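Local structure of iron-regulated transcriptional activator AFT2 (Saccharomyces cerevisiae, 4LMG) at residues 13-18 with 86-91; 25-30 with 113-118. The protein switches on genes of the yeast iron regulon when iron is scarce, by recognising the sequence 5'-CACCC-3' in their promoters. All coordinates share one frame; numbering follows the deposited sequence.

Interaction 1: 13-18 with 86-91; sequences PSFEDR and QKWNVV. With nucleotides of chain G.
The ring of Phe-15 turns one edge toward a face of Trp-88, an edge-to-face pair in which the phenyl centroid stands 5.8 Å from that of the five-membered indole ring and the planes are close to perpendicular (86°). Pro-13 CB lies over one face of Phe-15, toward its rim, while Trp-88 CB approaches the phenyl edge near its plane. A water lies at the indole edge, in its plane. A second meeting is made by the root of the phenylalanine side chain, where Phe-15 CB packs 3.6 Å from Trp-88 CD1 and the carbonyl oxygen Phe-15 O comes to the indole edge, 3.4 Å from the same CD1. With CG placed opposite its own carbonyl carbon (chi1 -58°), Phe-15 can offer both its CB and its ring to the tryptophan.

At the far end of the indole the loop runs on past the benzo ring, bringing Arg-18 CB within 4.1 Å of Trp-88 CH2. From there the arginine leaves the contact: its chain stays extended, and NH2 donates a 2.9 Å, nearly straight (170°) bond to OP2 of DC12 of chain G, an oxygen lying at the guanidinium edge, in its plane. A weak bond from NH1 to Ser-41 OG gives the group a second hold.

The same water joins the backbones, accepting from Trp-88 N at 2.8 Å and donating to Pro-13 O. That carbonyl also receives a weak bond from Phe-15 N, closing an inverse gamma turn centred on Ser-14. Ile-21 of helix 21-29 touches both aromatic side chains.

Between Phe-15 and Arg-18, Asp-17, which with His-19 belongs to a zinc-binding site of the protein, has its OD1 bonded to His-19 N. An aromatic pair thus ties the loop to a sheet strand beside residues of a zinc site and a phosphate contact, on the DNA-binding side of this WRKY-GCM1 domain.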
loop_
_atom_site.group_PDB
_atom_site.type_symbol
_atom_site.label_atom_id
_atom_site.label_comp_id
_atom_site.label_asym_id
_atom_site.label_seq_id
_atom_site.Cartn_x
_atom_site.Cartn_y
_atom_site.Cartn_z
ATOM N N PRO A 13 11.437 24.024 -8.072
ATOM C CA PRO A 13 10.204 24.628 -8.589
ATOM C C PRO A 13 9.140 24.774 -7.505
ATOM O O PRO A 13 9.233 24.133 -6.459
ATOM C CB PRO A 13 9.747 23.635 -9.670
ATOM C CG PRO A 13 10.503 22.376 -9.403
ATOM C CD PRO A 13 11.798 22.794 -8.796
ATOM N N SER A 14 8.140 25.612 -7.758
ATOM C CA SER A 14 7.104 25.883 -6.767
ATOM C C SER A 14 5.980 24.850 -6.807
ATOM O O SER A 14 4.868 25.146 -7.246
ATOM C CB SER A 14 6.535 27.289 -6.963
ATOM O OG SER A 14 7.553 28.269 -6.837
ATOM N N PHE A 15 6.274 23.640 -6.340
ATOM C CA PHE A 15 5.282 22.572 -6.297
ATOM C C PHE A 15 4.047 22.981 -5.499
ATOM O O PHE A 15 4.157 23.596 -4.438
ATOM C CB PHE A 15 5.884 21.307 -5.685
ATOM C CG PHE A 15 7.088 20.791 -6.416
ATOM C CD1 PHE A 15 6.966 20.247 -7.682
ATOM C CD2 PHE A 15 8.340 20.833 -5.829
ATOM C CE1 PHE A 15 8.071 19.765 -8.355
ATOM C CE2 PHE A 15 9.447 20.351 -6.494
ATOM C CZ PHE A 15 9.314 19.815 -7.759
ATOM N N GLU A 16 2.873 22.632 -6.013
ATOM C CA GLU A 16 1.625 22.907 -5.312
ATOM C C GLU A 16 1.005 21.625 -4.763
ATOM O O GLU A 16 -0.075 21.648 -4.170
ATOM C CB GLU A 16 0.638 23.624 -6.233
ATOM C CG GLU A 16 1.054 25.038 -6.596
ATOM C CD GLU A 16 0.013 25.755 -7.434
ATOM O OE1 GLU A 16 -0.753 25.072 -8.145
ATOM O OE2 GLU A 16 -0.043 27.001 -7.376
ATOM N N ASP A 17 1.700 20.509 -4.958
ATOM C CA ASP A 17 1.210 19.211 -4.511
ATOM C C ASP A 17 2.343 18.188 -4.489
ATOM O O ASP A 17 3.190 18.167 -5.381
ATOM C CB ASP A 17 0.079 18.734 -5.427
ATOM C CG ASP A 17 -0.704 17.572 -4.839
ATOM O OD1 ASP A 17 -0.085 16.661 -4.250
ATOM O OD2 ASP A 17 -1.947 17.571 -4.969
ATOM N N ARG A 18 2.354 17.347 -3.458
ATOM C CA ARG A 18 3.355 16.293 -3.318
ATOM C C ARG A 18 3.531 15.485 -4.603
ATOM O O ARG A 18 4.630 15.025 -4.911
ATOM C CB ARG A 18 2.964 15.346 -2.180
ATOM C CG ARG A 18 1.570 14.759 -2.333
ATOM C CD ARG A 18 1.288 13.645 -1.335
ATOM N NE ARG A 18 -0.147 13.406 -1.206
ATOM C CZ ARG A 18 -0.692 12.467 -0.438
ATOM N NH1 ARG A 18 0.076 11.657 0.281
ATOM N NH2 ARG A 18 -2.010 12.336 -0.389
ATOM N N GLN A 86 6.767 28.301 3.263
ATOM C CA GLN A 86 5.762 27.974 2.257
ATOM C C GLN A 86 6.396 27.524 0.945
ATOM O O GLN A 86 5.961 27.921 -0.136
ATOM C CB GLN A 86 4.817 29.157 2.025
ATOM C CG GLN A 86 3.905 29.455 3.205
ATOM C CD GLN A 86 3.010 30.656 2.966
ATOM O OE1 GLN A 86 3.409 31.622 2.317
ATOM N NE2 GLN A 86 1.791 30.598 3.489
ATOM N N LYS A 87 7.429 26.693 1.049
ATOM C CA LYS A 87 8.079 26.127 -0.126
ATOM C C LYS A 87 8.556 24.711 0.169
ATOM O O LYS A 87 8.716 24.329 1.329
ATOM C CB LYS A 87 9.274 26.982 -0.549
ATOM C CG LYS A 87 10.521 26.730 0.281
ATOM C CD LYS A 87 11.751 27.361 -0.349
ATOM C CE LYS A 87 13.013 26.972 0.404
ATOM N NZ LYS A 87 14.236 27.566 -0.206
ATOM N N TRP A 88 8.784 23.935 -0.886
ATOM C CA TRP A 88 9.322 22.589 -0.743
ATOM C C TRP A 88 10.838 22.617 -0.809
ATOM O O TRP A 88 11.413 23.286 -1.667
ATOM C CB TRP A 88 8.794 21.678 -1.854
ATOM C CG TRP A 88 7.341 21.337 -1.738
ATOM C CD1 TRP A 88 6.286 22.073 -2.196
ATOM C CD2 TRP A 88 6.781 20.162 -1.141
ATOM N NE1 TRP A 88 5.103 21.430 -1.913
ATOM C CE2 TRP A 88 5.380 20.255 -1.264
ATOM C CE3 TRP A 88 7.329 19.041 -0.507
ATOM C CZ2 TRP A 88 4.519 19.271 -0.780
ATOM C CZ3 TRP A 88 6.471 18.063 -0.025
ATOM C CH2 TRP A 88 5.082 18.185 -0.165
ATOM N N ASN A 89 11.492 21.901 0.096
ATOM C CA ASN A 89 12.926 21.686 -0.038
ATOM C C ASN A 89 13.239 20.222 -0.347
ATOM O O ASN A 89 12.587 19.309 0.167
ATOM C CB ASN A 89 13.701 22.201 1.181
ATOM C CG ASN A 89 13.306 21.510 2.468
ATOM O OD1 ASN A 89 13.965 20.566 2.906
ATOM N ND2 ASN A 89 12.236 21.987 3.093
ATOM N N VAL A 90 14.223 20.005 -1.211
ATOM C CA VAL A 90 14.566 18.657 -1.632
ATOM C C VAL A 90 16.008 18.335 -1.276
ATOM O O VAL A 90 16.929 19.069 -1.638
ATOM C CB VAL A 90 14.351 18.468 -3.143
ATOM C CG1 VAL A 90 14.617 17.025 -3.539
ATOM C CG2 VAL A 90 12.940 18.881 -3.531
ATOM N N VAL A 91 16.197 17.234 -0.557
ATOM C CA VAL A 91 17.527 16.831 -0.129
ATOM C C VAL A 91 17.838 15.400 -0.549
ATOM O O VAL A 91 16.986 14.514 -0.452
ATOM C CB VAL A 91 17.680 16.945 1.398
ATOM C CG1 VAL A 91 19.112 16.640 1.810
ATOM C CG2 VAL A 91 17.272 18.333 1.870
ATOM P P DC G 12 -4.322 9.079 0.670
ATOM O OP1 DC G 12 -5.597 9.430 0.009
ATOM O OP2 DC G 12 -3.378 10.155 1.043
ATOM O "O5'" DC G 12 -4.641 8.218 1.973
ATOM C "C5'" DC G 12 -5.172 6.912 1.796
ATOM C "C4'" DC G 12 -5.061 6.109 3.077
ATOM O "O4'" DC G 12 -3.668 5.839 3.369
ATOM C "C3'" DC G 12 -5.630 6.803 4.307
ATOM O "O3'" DC G 12 -6.414 5.861 5.027
ATOM C "C2'" DC G 12 -4.396 7.261 5.087
ATOM C "C1'" DC G 12 -3.369 6.204 4.700
ATOM N N1 DC G 12 -1.947 6.663 4.710
ATOM C C2 DC G 12 -0.995 5.928 5.424
ATOM O O2 DC G 12 -1.348 4.920 6.045
ATOM N N3 DC G 12 0.292 6.343 5.418
ATOM C C4 DC G 12 0.641 7.435 4.735
ATOM N N4 DC G 12 1.928 7.797 4.760
ATOM C C5 DC G 12 -0.314 8.197 3.998
ATOM C C6 DC G 12 -1.585 7.777 4.011
HETATM O O HOH W 1 8.298 24.781 -3.492
#

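Interaction 2: 25-30 with 113-118; sequences LQKIFY and KKFKEN
Phe-115 reaches helix 21-29 because its CG stands opposite the backbone N (chi1 160°), which directs the ring toward that helix. Tyr-30 answers from the other segment with a chi1 of -98°, well off a staggered value, and this turn presents an edge of the phenol ring to its partner. The two side chains slide past each other in opposite directions and form an edge-to-face pair, with centroids 4.9 Å apart and planes at 70°. Tyr-30 CE2 lies 3.6 Å from Phe-115 CG, and the neighbouring CD2 stands over the same phenylalanine face, displaced toward the rim.

Gln-26 and Lys-27 meet other parts of the Phe-115 ring. Gln-26 CB comes within 3.6 Å of Phe-115 CE1, and the extended glutamine chain then runs back along the ring until OE1 is 3.5 Å from CD1. At the ring edge, near its plane, the aliphatic part of Lys-27 crosses at about a right angle, with CG 3.9 Å from Phe-115 CE1. The lysine chain bends farther out, carrying NZ away to a long, weak ion pair with Asp-124. No hydrogen bond spans the two segments; the contact is one of aromatic and aliphatic packing.

Phe-131 of helix 125-139 extends this core, meeting Phe-115 edge to face and touching Tyr-30, which also pairs with Tyr-112. On the sheet side of helix 21-29, Leu-25 and Phe-29 pack on Ile-77. The arrangement is that of an alpha+beta domain of the WRKY-GCM1 fold in which helix 21-29 packs on the antiparallel sheet; Phe-115 joins helix 110-121 to it, and Phe-131 brings in helix 125-139.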
loop_
_atom_site.group_PDB
_atom_site.type_symbol
_atom_site.label_atom_id
_atom_site.label_comp_id
_atom_site.label_asym_id
_atom_site.label_seq_id
_atom_site.Cartn_x
_atom_site.Cartn_y
_atom_site.Cartn_z
ATOM N N LEU A 25 11.561 14.797 -10.383
ATOM C CA LEU A 25 12.747 14.043 -9.997
ATOM C C LEU A 25 13.147 13.018 -11.058
ATOM O O LEU A 25 14.331 12.748 -11.250
ATOM C CB LEU A 25 12.531 13.367 -8.641
ATOM C CG LEU A 25 12.564 14.322 -7.448
ATOM C CD1 LEU A 25 12.204 13.604 -6.159
ATOM C CD2 LEU A 25 13.939 14.967 -7.343
ATOM N N GLN A 26 12.157 12.452 -11.744
ATOM C CA GLN A 26 12.422 11.475 -12.796
ATOM C C GLN A 26 13.173 12.109 -13.962
ATOM O O GLN A 26 14.078 11.503 -14.530
ATOM C CB GLN A 26 11.122 10.835 -13.293
ATOM C CG GLN A 26 10.483 9.871 -12.310
ATOM C CD GLN A 26 9.132 9.373 -12.781
ATOM O OE1 GLN A 26 8.269 10.160 -13.168
ATOM N NE2 GLN A 26 8.948 8.060 -12.764
ATOM N N LYS A 27 12.788 13.329 -14.319
ATOM C CA LYS A 27 13.464 14.050 -15.387
ATOM C C LYS A 27 14.944 14.208 -15.072
ATOM O O LYS A 27 15.781 14.192 -15.970
ATOM C CB LYS A 27 12.829 15.423 -15.604
ATOM C CG LYS A 27 11.458 15.381 -16.257
ATOM C CD LYS A 27 10.888 16.783 -16.425
ATOM C CE LYS A 27 11.840 17.672 -17.204
ATOM N NZ LYS A 27 11.305 19.052 -17.359
ATOM N N ILE A 28 15.260 14.345 -13.789
ATOM C CA ILE A 28 16.632 14.593 -13.363
ATOM C C ILE A 28 17.430 13.309 -13.163
ATOM O O ILE A 28 18.600 13.232 -13.541
ATOM C CB ILE A 28 16.675 15.399 -12.049
ATOM C CG1 ILE A 28 15.994 16.755 -12.231
ATOM C CG2 ILE A 28 18.110 15.582 -11.585
ATOM C CD1 ILE A 28 15.964 17.588 -10.975
ATOM N N PHE A 29 16.803 12.299 -12.573
ATOM C CA PHE A 29 17.544 11.105 -12.179
ATOM C C PHE A 29 17.536 9.958 -13.187
ATOM O O PHE A 29 18.467 9.153 -13.219
ATOM C CB PHE A 29 17.119 10.645 -10.785
ATOM C CG PHE A 29 17.689 11.490 -9.690
ATOM C CD1 PHE A 29 18.941 11.208 -9.165
ATOM C CD2 PHE A 29 16.998 12.591 -9.214
ATOM C CE1 PHE A 29 19.482 11.998 -8.167
ATOM C CE2 PHE A 29 17.536 13.385 -8.216
ATOM C CZ PHE A 29 18.777 13.085 -7.693
ATOM N N TYR A 30 16.498 9.887 -14.012
ATOM C CA TYR A 30 16.452 8.882 -15.070
ATOM C C TYR A 30 17.715 8.908 -15.937
ATOM O O TYR A 30 18.305 7.865 -16.199
ATOM C CB TYR A 30 15.202 9.052 -15.937
ATOM C CG TYR A 30 14.063 8.128 -15.570
ATOM C CD1 TYR A 30 14.301 6.913 -14.941
ATOM C CD2 TYR A 30 12.750 8.469 -15.862
ATOM C CE1 TYR A 30 13.261 6.064 -14.611
ATOM C CE2 TYR A 30 11.704 7.629 -15.536
ATOM C CZ TYR A 30 11.964 6.428 -14.911
ATOM O OH TYR A 30 10.920 5.590 -14.587
ATOM N N LYS A 113 8.192 4.084 -19.573
ATOM C CA LYS A 113 7.299 4.256 -20.708
ATOM C C LYS A 113 6.137 5.169 -20.339
ATOM O O LYS A 113 5.749 6.041 -21.117
ATOM C CB LYS A 113 6.797 2.902 -21.207
ATOM C CG LYS A 113 7.906 2.009 -21.744
ATOM C CD LYS A 113 7.374 0.646 -22.159
ATOM C CE LYS A 113 8.494 -0.248 -22.663
ATOM N NZ LYS A 113 9.158 0.320 -23.869
ATOM N N LYS A 114 5.592 4.972 -19.143
ATOM C CA LYS A 114 4.534 5.840 -18.645
ATOM C C LYS A 114 5.073 7.248 -18.413
ATOM O O LYS A 114 4.383 8.236 -18.665
ATOM C CB LYS A 114 3.932 5.280 -17.355
ATOM C CG LYS A 114 3.060 4.053 -17.567
ATOM C CD LYS A 114 2.457 3.563 -16.261
ATOM C CE LYS A 114 1.459 2.441 -16.509
ATOM N NZ LYS A 114 0.895 1.903 -15.240
ATOM N N PHE A 115 6.308 7.332 -17.928
ATOM C CA PHE A 115 6.975 8.618 -17.738
ATOM C C PHE A 115 7.113 9.337 -19.073
ATOM O O PHE A 115 6.862 10.536 -19.177
ATOM C CB PHE A 115 8.352 8.411 -17.106
ATOM C CG PHE A 115 9.292 9.572 -17.287
ATOM C CD1 PHE A 115 9.203 10.690 -16.474
ATOM C CD2 PHE A 115 10.277 9.538 -18.263
ATOM C CE1 PHE A 115 10.072 11.758 -16.635
ATOM C CE2 PHE A 115 11.147 10.601 -18.428
ATOM C CZ PHE A 115 11.045 11.713 -17.612
ATOM N N LYS A 116 7.508 8.584 -20.094
ATOM C CA LYS A 116 7.709 9.130 -21.428
ATOM C C LYS A 116 6.393 9.619 -22.024
ATOM O O LYS A 116 6.343 10.673 -22.657
ATOM C CB LYS A 116 8.339 8.075 -22.339
ATOM C CG LYS A 116 8.925 8.636 -23.618
ATOM C CD LYS A 116 10.113 9.533 -23.328
ATOM C CE LYS A 116 10.663 10.135 -24.609
ATOM N NZ LYS A 116 10.932 9.091 -25.637
ATOM N N GLU A 117 5.327 8.850 -21.819
ATOM C CA GLU A 117 4.011 9.217 -22.333
ATOM C C GLU A 117 3.462 10.452 -21.620
ATOM O O GLU A 117 2.735 11.253 -22.211
ATOM C CB GLU A 117 3.035 8.046 -22.197
ATOM C CG GLU A 117 1.603 8.363 -22.619
ATOM C CD GLU A 117 1.439 8.494 -24.126
ATOM O OE1 GLU A 117 2.459 8.517 -24.845
ATOM O OE2 GLU A 117 0.282 8.569 -24.593
ATOM N N ASN A 118 3.808 10.600 -20.346
ATOM C CA ASN A 118 3.380 11.762 -19.577
ATOM C C ASN A 118 3.990 13.051 -20.130
ATOM O O ASN A 118 3.324 14.084 -20.204
ATOM C CB ASN A 118 3.728 11.585 -18.099
ATOM C CG ASN A 118 3.344 12.788 -17.263
ATOM O OD1 ASN A 118 4.206 13.521 -16.775
ATOM N ND2 ASN A 118 2.043 13.003 -17.096
#

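In the fold
Helix 21-29 is the element common to both contacts. Interaction 1 holds the loop leading into it, and Ile-21 at its start reaches the aromatic pair there; interaction 2 uses its last turns. The centres are 18 Å apart, and the segments alternate along the chain. Interaction 1 is partly buried and lies toward the periphery, and its aromatic pair is accompanied by a bridging water, a zinc-binding aspartate and an arginine bound to DNA. Interaction 2 is buried, nearer the centre of the molecule and essentially apolar. The first joins loop to strand beside the DNA, the second helix to helix; an edge-to-face ring pair occurs in both, more nearly perpendicular in interaction 1 and closer in interaction 2.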